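Local coordinates for protein nudix hydrolase DR_0079 (Deinococcus radiodurans, PDB 2O5F) that hydrolyses nucleoside di- and triphosphates to monophosphates with the help of magnesium, preferring CDP and CTP, at residues A[34-39]-A[69-74]; A[43-48]-A[122-127]; A[103-108]-A[116-121]. One frame throughout, in Å; residues are numbered along the deposited sequence.

Contact 1: A[34-39]-A[69-74]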
loop_
_atom_site.group_PDB
_atom_site.type_symbol
_atom_site.label_atom_id
_atom_site.label_comp_id
_atom_site.label_asym_id
_atom_site.label_seq_id
_atom_site.Cartn_x
_atom_site.Cartn_y
_atom_site.Cartn_z
ATOM N N VAL A 34 6.365 10.894 -7.220
ATOM C CA VAL A 34 4.975 10.501 -7.445
ATOM C C VAL A 34 4.294 10.036 -6.160
ATOM O O VAL A 34 4.941 9.875 -5.118
ATOM C CB VAL A 34 4.850 9.388 -8.512
ATOM C CG1 VAL A 34 5.441 9.874 -9.836
ATOM C CG2 VAL A 34 5.549 8.116 -8.046
ATOM N N ARG A 35 2.982 9.820 -6.249
ATOM C CA ARG A 35 2.175 9.408 -5.102
ATOM C C ARG A 35 1.615 7.987 -5.222
ATOM O O ARG A 35 1.216 7.544 -6.301
ATOM C CB ARG A 35 1.016 10.404 -4.907
ATOM C CG ARG A 35 1.465 11.861 -5.003
ATOM C CD ARG A 35 0.528 12.882 -4.345
ATOM N NE ARG A 35 -0.644 13.212 -5.136
ATOM C CZ ARG A 35 -1.303 14.371 -5.072
ATOM N NH1 ARG A 35 -0.917 15.343 -4.247
ATOM N NH2 ARG A 35 -2.357 14.558 -5.846
ATOM N N VAL A 36 1.614 7.272 -4.103
ATOM C CA VAL A 36 1.068 5.922 -4.046
ATOM C C VAL A 36 0.194 5.816 -2.799
ATOM O O VAL A 36 0.230 6.688 -1.932
ATOM C CB VAL A 36 2.182 4.841 -3.952
ATOM C CG1 VAL A 36 3.081 4.910 -5.185
ATOM C CG2 VAL A 36 3.002 5.035 -2.677
ATOM N N VAL A 37 -0.602 4.760 -2.724
ATOM C CA VAL A 37 -1.437 4.528 -1.553
ATOM C C VAL A 37 -1.097 3.122 -1.075
ATOM O O VAL A 37 -0.736 2.251 -1.871
ATOM C CB VAL A 37 -2.959 4.612 -1.873
ATOM C CG1 VAL A 37 -3.408 6.067 -1.947
ATOM C CG2 VAL A 37 -3.260 3.905 -3.192
ATOM N N ASN A 38 -1.191 2.918 0.231
ATOM C CA ASN A 38 -0.909 1.628 0.830
ATOM C C ASN A 38 -1.924 1.460 1.946
ATOM O O ASN A 38 -2.325 2.439 2.577
ATOM C CB ASN A 38 0.514 1.586 1.399
ATOM C CG ASN A 38 1.574 1.398 0.320
ATOM O OD1 ASN A 38 1.562 0.411 -0.406
ATOM N ND2 ASN A 38 2.493 2.347 0.216
ATOM N N ALA A 39 -2.366 0.232 2.169
ATOM C CA ALA A 39 -3.327 -0.015 3.234
ATOM C C ALA A 39 -3.122 -1.391 3.821
ATOM O O ALA A 39 -2.611 -2.297 3.164
ATOM C CB ALA A 39 -4.754 0.124 2.712
ATOM N N GLY A 69 -2.267 -1.887 -2.332
ATOM C CA GLY A 69 -1.311 -0.846 -2.659
ATOM C C GLY A 69 -1.174 -0.567 -4.138
ATOM O O GLY A 69 -1.285 -1.474 -4.959
ATOM N N GLY A 70 -0.928 0.692 -4.483
ATOM C CA GLY A 70 -0.766 1.038 -5.883
ATOM C C GLY A 70 -0.554 2.519 -6.093
ATOM O O GLY A 70 -0.793 3.328 -5.194
ATOM N N ALA A 71 -0.116 2.877 -7.296
ATOM C CA ALA A 71 0.129 4.267 -7.630
ATOM C C ALA A 71 -1.171 5.037 -7.821
ATOM O O ALA A 71 -2.167 4.485 -8.284
ATOM C CB ALA A 71 0.978 4.353 -8.902
ATOM N N VAL A 72 -1.152 6.314 -7.457
ATOM C CA VAL A 72 -2.316 7.180 -7.610
ATOM C C VAL A 72 -2.278 7.714 -9.043
ATOM O O VAL A 72 -1.251 8.234 -9.490
ATOM C CB VAL A 72 -2.259 8.386 -6.646
ATOM C CG1 VAL A 72 -3.499 9.245 -6.810
ATOM C CG2 VAL A 72 -2.124 7.906 -5.210
ATOM N N GLN A 73 -3.385 7.587 -9.763
ATOM C CA GLN A 73 -3.436 8.061 -11.141
ATOM C C GLN A 73 -3.610 9.567 -11.231
ATOM O O GLN A 73 -4.214 10.185 -10.356
ATOM C CB GLN A 73 -4.570 7.371 -11.897
ATOM C CG GLN A 73 -4.408 5.869 -11.987
ATOM C CD GLN A 73 -5.502 5.212 -12.798
ATOM O OE1 GLN A 73 -5.591 3.984 -12.859
ATOM N NE2 GLN A 73 -6.344 6.025 -13.431
ATOM N N SER A 74 -3.081 10.151 -12.300
ATOM C CA SER A 74 -3.177 11.592 -12.503
ATOM C C SER A 74 -4.607 12.101 -12.348
ATOM O O SER A 74 -5.534 11.566 -12.952
ATOM C CB SER A 74 -2.663 11.973 -13.894
ATOM O OG SER A 74 -2.822 13.360 -14.120
#
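Val37 and Gly70 form the hydrogen-bonded antiparallel pair at the middle of this contact, where the opening residues of the Nudix box run along strand 35-42 as an outer strand of the mixed sheet. The pair is bonded both ways: Val37 N reaches Gly70 O at 2.9 Å, and Gly70 N returns to Val37 O at 3.0 Å. A third bond, from Val72 N to Arg35 O (2.9 Å), is almost straight at 176° and carries the pairing just past the end of strand 68-71. The case illustrates how two paired strands can meet closely on one face and offer each other little on the other. On the tight face, the side chains of Val37 and Val72 cross at about a right angle, CG1 of Val37 lying 4.0 Å from CG2 of Val72. With CG1 of Val72 opposite the backbone N (chi1 -179°), its CG2 lies opposite the carbonyl carbon and rests beside the carbonyl of Arg35 and its CB. Tyr78 of helix 78-90 covers Arg35 and Val37 from outside the pair. On the other face the two strands touch more loosely: Val36 CG1 and Ala71 CB approach to only 4.3 Å, and Asn38 brings only OD1 near Gly69 CA, at 3.9 Å. Here Val36 also packs on Met116, and Ala71 on Leu9. Gly70 and Gly69 lie close to Glu85 and Glu89, which probably bind magnesium. Gly69 N donates to Glu89 OE1, thereby linking this outer strand to helix 78-90. Across the strands, the CA of Gly69 makes a CA-H...O contact with Val37 O at 3.2 Å, with an angle of 133° at the hydrogen.

Contact 2: A[43-48]-A[122-127]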
loop_
_atom_site.group_PDB
_atom_site.type_symbol
_atom_site.label_atom_id
_atom_site.label_comp_id
_atom_site.label_asym_id
_atom_site.label_seq_id
_atom_site.Cartn_x
_atom_site.Cartn_y
_atom_site.Cartn_z
ATOM N N ASN A 43 -7.609 -7.387 11.491
ATOM C CA ASN A 43 -8.763 -7.996 12.135
ATOM C C ASN A 43 -8.820 -7.668 13.627
ATOM O O ASN A 43 -8.011 -6.898 14.139
ATOM C CB ASN A 43 -8.777 -9.515 11.915
ATOM C CG ASN A 43 -7.573 -10.231 12.523
ATOM O OD1 ASN A 43 -6.897 -9.713 13.409
ATOM N ND2 ASN A 43 -7.317 -11.453 12.048
ATOM N N SER A 44 -9.788 -8.259 14.318
ATOM C CA SER A 44 -9.966 -8.010 15.742
ATOM C C SER A 44 -8.916 -8.727 16.582
ATOM O O SER A 44 -8.849 -8.542 17.796
ATOM C CB SER A 44 -11.368 -8.446 16.165
ATOM O OG SER A 44 -11.619 -9.776 15.774
ATOM N N GLN A 45 -8.097 -9.543 15.928
ATOM C CA GLN A 45 -7.039 -10.283 16.602
ATOM C C GLN A 45 -5.710 -9.530 16.524
ATOM O O GLN A 45 -4.701 -9.987 17.050
ATOM C CB GLN A 45 -6.905 -11.671 15.966
ATOM C CG GLN A 45 -8.028 -12.640 16.333
ATOM C CD GLN A 45 -8.452 -13.530 15.167
ATOM O OE1 GLN A 45 -9.404 -13.218 14.437
ATOM N NE2 GLN A 45 -7.736 -14.637 14.976
ATOM N N GLY A 46 -5.719 -8.372 15.872
ATOM C CA GLY A 46 -4.501 -7.593 15.743
ATOM C C GLY A 46 -3.563 -8.110 14.662
ATOM O O GLY A 46 -2.376 -7.783 14.651
ATOM N N GLN A 47 -4.093 -8.923 13.755
ATOM C CA GLN A 47 -3.299 -9.474 12.660
ATOM C C GLN A 47 -3.582 -8.689 11.380
ATOM O O GLN A 47 -4.664 -8.140 11.207
ATOM C CB GLN A 47 -3.662 -10.943 12.441
ATOM C CG GLN A 47 -3.384 -11.839 13.638
ATOM C CD GLN A 47 -4.019 -13.204 13.484
ATOM O OE1 GLN A 47 -5.207 -13.313 13.175
ATOM N NE2 GLN A 47 -3.240 -14.254 13.710
ATOM N N LEU A 48 -2.599 -8.640 10.490
ATOM C CA LEU A 48 -2.751 -7.941 9.222
ATOM C C LEU A 48 -2.835 -8.996 8.115
ATOM O O LEU A 48 -2.110 -9.990 8.156
ATOM C CB LEU A 48 -1.540 -7.030 8.982
ATOM C CG LEU A 48 -1.133 -6.070 10.107
ATOM C CD1 LEU A 48 0.141 -5.333 9.701
ATOM C CD2 LEU A 48 -2.255 -5.067 10.393
ATOM N N ARG A 122 -10.666 -2.255 8.480
ATOM C CA ARG A 122 -11.023 -3.187 9.549
ATOM C C ARG A 122 -11.993 -4.270 9.076
ATOM O O ARG A 122 -13.078 -3.967 8.575
ATOM C CB ARG A 122 -11.656 -2.434 10.732
ATOM C CG ARG A 122 -10.809 -1.318 11.331
ATOM C CD ARG A 122 -9.401 -1.799 11.649
ATOM N NE ARG A 122 -9.413 -3.031 12.430
ATOM C CZ ARG A 122 -9.729 -3.099 13.718
ATOM N NH1 ARG A 122 -10.058 -1.996 14.382
ATOM N NH2 ARG A 122 -9.728 -4.269 14.338
ATOM N N SER A 123 -11.599 -5.529 9.252
ATOM C CA SER A 123 -12.430 -6.660 8.871
ATOM C C SER A 123 -11.869 -7.969 9.392
ATOM O O SER A 123 -10.651 -8.162 9.427
ATOM C CB SER A 123 -12.555 -6.770 7.352
ATOM O OG SER A 123 -13.374 -7.879 6.999
ATOM N N ASP A 124 -12.757 -8.868 9.802
ATOM C CA ASP A 124 -12.326 -10.174 10.277
ATOM C C ASP A 124 -12.480 -11.201 9.163
ATOM O O ASP A 124 -12.073 -12.343 9.311
ATOM C CB ASP A 124 -13.143 -10.603 11.500
ATOM C CG ASP A 124 -12.634 -9.979 12.785
ATOM O OD1 ASP A 124 -11.464 -10.213 13.130
ATOM O OD2 ASP A 124 -13.396 -9.253 13.449
ATOM N N ALA A 125 -13.067 -10.786 8.045
ATOM C CA ALA A 125 -13.269 -11.685 6.919
ATOM C C ALA A 125 -12.046 -11.727 6.014
ATOM O O ALA A 125 -11.389 -10.706 5.784
ATOM C CB ALA A 125 -14.486 -11.250 6.109
ATOM N N THR A 126 -11.735 -12.917 5.509
ATOM C CA THR A 126 -10.615 -13.072 4.592
ATOM C C THR A 126 -11.137 -12.596 3.243
ATOM O O THR A 126 -12.189 -13.037 2.787
ATOM C CB THR A 126 -10.173 -14.532 4.473
ATOM O OG1 THR A 126 -9.688 -14.992 5.741
ATOM C CG2 THR A 126 -9.065 -14.662 3.429
ATOM N N PRO A 127 -10.416 -11.672 2.597
ATOM C CA PRO A 127 -10.807 -11.123 1.298
ATOM C C PRO A 127 -10.848 -12.150 0.170
ATOM O O PRO A 127 -10.053 -13.097 0.139
ATOM C CB PRO A 127 -9.739 -10.064 1.025
ATOM C CG PRO A 127 -9.245 -9.701 2.383
ATOM C CD PRO A 127 -9.190 -11.023 3.084
HETATM O O HOH W 1 -9.777 -12.839 10.741
#
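An Asx turn built into a type I beta turn, Asn43 to Gly46, presents its backbone to Asp124 where the chain leaves strand 115-122. The two tight bonds of the contact converge on one carboxylate oxygen: Ser44 N donates to Asp124 OD1 at 2.8 Å and 173°, and Ser44 OG donates to the same Asp124 OD1 at 2.7 Å. Both donors use its syn side but come from opposite faces of the carboxylate plane, so a backbone and a hydroxyl hydrogen together grip the oxygen and fix the rotation of the group. Ser44 can do this because its OG sits between the backbone N and the carbonyl carbon (chi1 53°), which keeps OG beside its own backbone N, so both can reach one oxygen. Asp124 is exposed, and the two donors probably stabilise its charge. Asn43 holds the turn in shape. Its OD1 accepts from Gln45 N and Gln47 N on opposite faces of the amide, while ND2 donates in the amide plane to a lone pair of Gln47 OE1 at 3.0 Å. A water extends the link across the segments, accepting from Asn43 ND2 at 3.1 Å and donating to Asp124 O at 2.8 Å. Arg122 adds a weak hydrogen bond from NH2, at the edge of its guanidinium, to Asn43 O (3.1 Å, bent to 136°); its stronger partner is Arg42 O, bonded through NE. Next to Asp124, Ser123 OG closes an ST turn by accepting from Ala125 N. The contact thus ties the connection between strands 35-42 and 48-52 to the one between strands 115-122 and 136-140, with Trp139 of strand 136-140 lying against Asn43 and Gln47.

Contact 3: A[103-108]-A[116-121]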
loop_
_atom_site.group_PDB
_atom_site.type_symbol
_atom_site.label_atom_id
_atom_site.label_comp_id
_atom_site.label_asym_id
_atom_site.label_seq_id
_atom_site.Cartn_x
_atom_site.Cartn_y
_atom_site.Cartn_z
ATOM N N ALA A 103 -1.649 7.085 8.364
ATOM C CA ALA A 103 -0.534 8.015 8.352
ATOM C C ALA A 103 -0.228 8.486 6.943
ATOM O O ALA A 103 -0.735 7.936 5.967
ATOM C CB ALA A 103 0.705 7.352 8.952
ATOM N N SER A 104 0.610 9.511 6.856
ATOM C CA SER A 104 1.046 10.081 5.585
ATOM C C SER A 104 2.565 10.210 5.666
ATOM O O SER A 104 3.099 10.592 6.706
ATOM C CB SER A 104 0.412 11.461 5.379
ATOM O OG SER A 104 -0.994 11.357 5.209
ATOM N N PHE A 105 3.262 9.889 4.579
ATOM C CA PHE A 105 4.721 9.965 4.573
ATOM C C PHE A 105 5.315 10.613 3.338
ATOM O O PHE A 105 4.741 10.543 2.255
ATOM C CB PHE A 105 5.331 8.566 4.686
ATOM C CG PHE A 105 4.961 7.832 5.937
ATOM C CD1 PHE A 105 5.421 8.265 7.178
ATOM C CD2 PHE A 105 4.163 6.697 5.870
ATOM C CE1 PHE A 105 5.092 7.568 8.342
ATOM C CE2 PHE A 105 3.825 5.990 7.024
ATOM C CZ PHE A 105 4.290 6.424 8.260
ATOM N N SER A 106 6.488 11.218 3.523
ATOM C CA SER A 106 7.240 11.840 2.443
ATOM C C SER A 106 8.480 10.983 2.185
ATOM O O SER A 106 9.089 10.455 3.123
ATOM C CB SER A 106 7.683 13.260 2.825
ATOM O OG SER A 106 8.835 13.636 2.076
ATOM N N PRO A 107 8.859 10.827 0.907
ATOM C CA PRO A 107 10.020 10.049 0.464
ATOM C C PRO A 107 11.343 10.666 0.922
ATOM O O PRO A 107 12.383 10.003 0.910
ATOM C CB PRO A 107 9.920 10.089 -1.059
ATOM C CG PRO A 107 8.516 10.483 -1.338
ATOM C CD PRO A 107 8.146 11.410 -0.241
ATOM N N PHE A 108 11.317 11.947 1.279
ATOM C CA PHE A 108 12.541 12.616 1.717
ATOM C C PHE A 108 12.690 12.666 3.229
ATOM O O PHE A 108 13.757 13.005 3.734
ATOM C CB PHE A 108 12.611 14.039 1.159
ATOM C CG PHE A 108 12.453 14.102 -0.323
ATOM C CD1 PHE A 108 11.200 14.287 -0.889
ATOM C CD2 PHE A 108 13.547 13.927 -1.162
ATOM C CE1 PHE A 108 11.032 14.294 -2.274
ATOM C CE2 PHE A 108 13.391 13.932 -2.550
ATOM C CZ PHE A 108 12.130 14.117 -3.105
ATOM N N MET A 116 2.925 9.210 0.153
ATOM C CA MET A 116 1.846 8.272 0.339
ATOM C C MET A 116 0.954 8.504 1.530
ATOM O O MET A 116 1.314 9.174 2.500
ATOM C CB MET A 116 2.418 6.859 0.466
ATOM C CG MET A 116 3.365 6.683 1.648
ATOM S SD MET A 116 3.943 4.976 1.820
ATOM C CE MET A 116 5.173 4.861 0.530
ATOM N N CYS A 117 -0.234 7.938 1.420
ATOM C CA CYS A 117 -1.175 7.957 2.506
ATOM C C CYS A 117 -1.340 6.469 2.769
ATOM O O CYS A 117 -1.492 5.676 1.828
ATOM C CB CYS A 117 -2.514 8.561 2.102
ATOM S SG CYS A 117 -3.637 8.699 3.506
ATOM N N VAL A 118 -1.276 6.101 4.042
ATOM C CA VAL A 118 -1.427 4.716 4.464
ATOM C C VAL A 118 -2.758 4.658 5.205
ATOM O O VAL A 118 -3.047 5.509 6.046
ATOM C CB VAL A 118 -0.289 4.285 5.420
ATOM C CG1 VAL A 118 -0.343 2.780 5.663
ATOM C CG2 VAL A 118 1.059 4.682 4.835
ATOM N N TYR A 119 -3.568 3.663 4.870
ATOM C CA TYR A 119 -4.881 3.494 5.480
ATOM C C TYR A 119 -4.965 2.187 6.238
ATOM O O TYR A 119 -4.154 1.285 6.034
ATOM C CB TYR A 119 -5.951 3.465 4.393
ATOM C CG TYR A 119 -6.004 4.698 3.543
ATOM C CD1 TYR A 119 -6.701 5.832 3.968
ATOM C CD2 TYR A 119 -5.356 4.741 2.306
ATOM C CE1 TYR A 119 -6.757 6.971 3.179
ATOM C CE2 TYR A 119 -5.406 5.879 1.514
ATOM C CZ TYR A 119 -6.106 6.986 1.955
ATOM O OH TYR A 119 -6.163 8.111 1.162
ATOM N N GLU A 120 -5.954 2.085 7.114
ATOM C CA GLU A 120 -6.173 0.845 7.837
ATOM C C GLU A 120 -7.631 0.462 7.601
ATOM O O GLU A 120 -8.537 1.258 7.847
ATOM C CB GLU A 120 -5.909 1.008 9.337
ATOM C CG GLU A 120 -6.161 -0.274 10.117
ATOM C CD GLU A 120 -5.846 -0.147 11.593
ATOM O OE1 GLU A 120 -6.578 0.587 12.295
ATOM O OE2 GLU A 120 -4.859 -0.771 12.042
ATOM N N LEU A 121 -7.841 -0.747 7.090
ATOM C CA LEU A 121 -9.174 -1.269 6.813
ATOM C C LEU A 121 -9.457 -2.281 7.923
ATOM O O LEU A 121 -8.581 -3.067 8.282
ATOM C CB LEU A 121 -9.183 -1.971 5.448
ATOM C CG LEU A 121 -10.483 -2.081 4.643
ATOM C CD1 LEU A 121 -10.889 -0.691 4.166
ATOM C CD2 LEU A 121 -10.274 -3.000 3.432
#
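Phe105 turns the edge of its ring to Val118, whose CG2 methyl lies near the ring plane, 3.8 Å from CE2 and equally far from CD2 of Phe105. The two side chains meet at a slant, on the same face of the sheet. In Val118, CG1 lies opposite the backbone N (chi1 -171°), which leaves CG2 opposite the carbonyl carbon and set against the ring. Met116 approaches Phe105 further down, its CG 4.1 Å from Phe105 CB and also close to the ring plane; the CG is wedged between backbone N and carbonyl carbon (chi1 61°), and the thioether chain bends at its end. Leu162 of helix 159-166 packs against Phe105, Met116 and Val118, with Arg165 also touching the Phe105 side chain. The strands themselves form the beta hairpin 98-105/115-122 of the Nudix fold, their stretches 103-105 and 116-121 running antiparallel at 158°. The backbones pair at Ala103 with Val118 and at Phe105 with Met116, each twice bonded; the shortest bond runs from Val118 N to Ala103 O at 2.7 Å. Ser104 and Cys117 face the other way as a non-hydrogen-bonded pair. Here the side chains barely meet, Ser104 OG standing 4.1 Å from Cys117 SG, and Ser104 is exposed whereas Cys117 lies against Tyr78 of helix 78-90. Ser104 CA also makes a CA-H...O contact with Met116 O at 3.2 Å.

Overall arrangement
Contacts 1 and 3 belong to one mixed sheet, ordered 68-71, 35-42, 115-122, 98-105: each joins an outer strand to an inner one. Their centres lie about 10 Å apart, and Asn38 bridges them through probable backbone bonds to Cys117 and Tyr119 on the parallel central pair. Contact 2 lies at the surface, its centre about 23 Å from that of contact 1 and 20 Å from that of contact 3, where both inner strands run out into loops. Along the chain contact 1 closes before contact 3 opens, whereas contact 2 begins between the segments of contact 1 and ends after contact 3. The probable magnesium site borders the 68-71 edge of the sheet, far from the surface loops of contact 2.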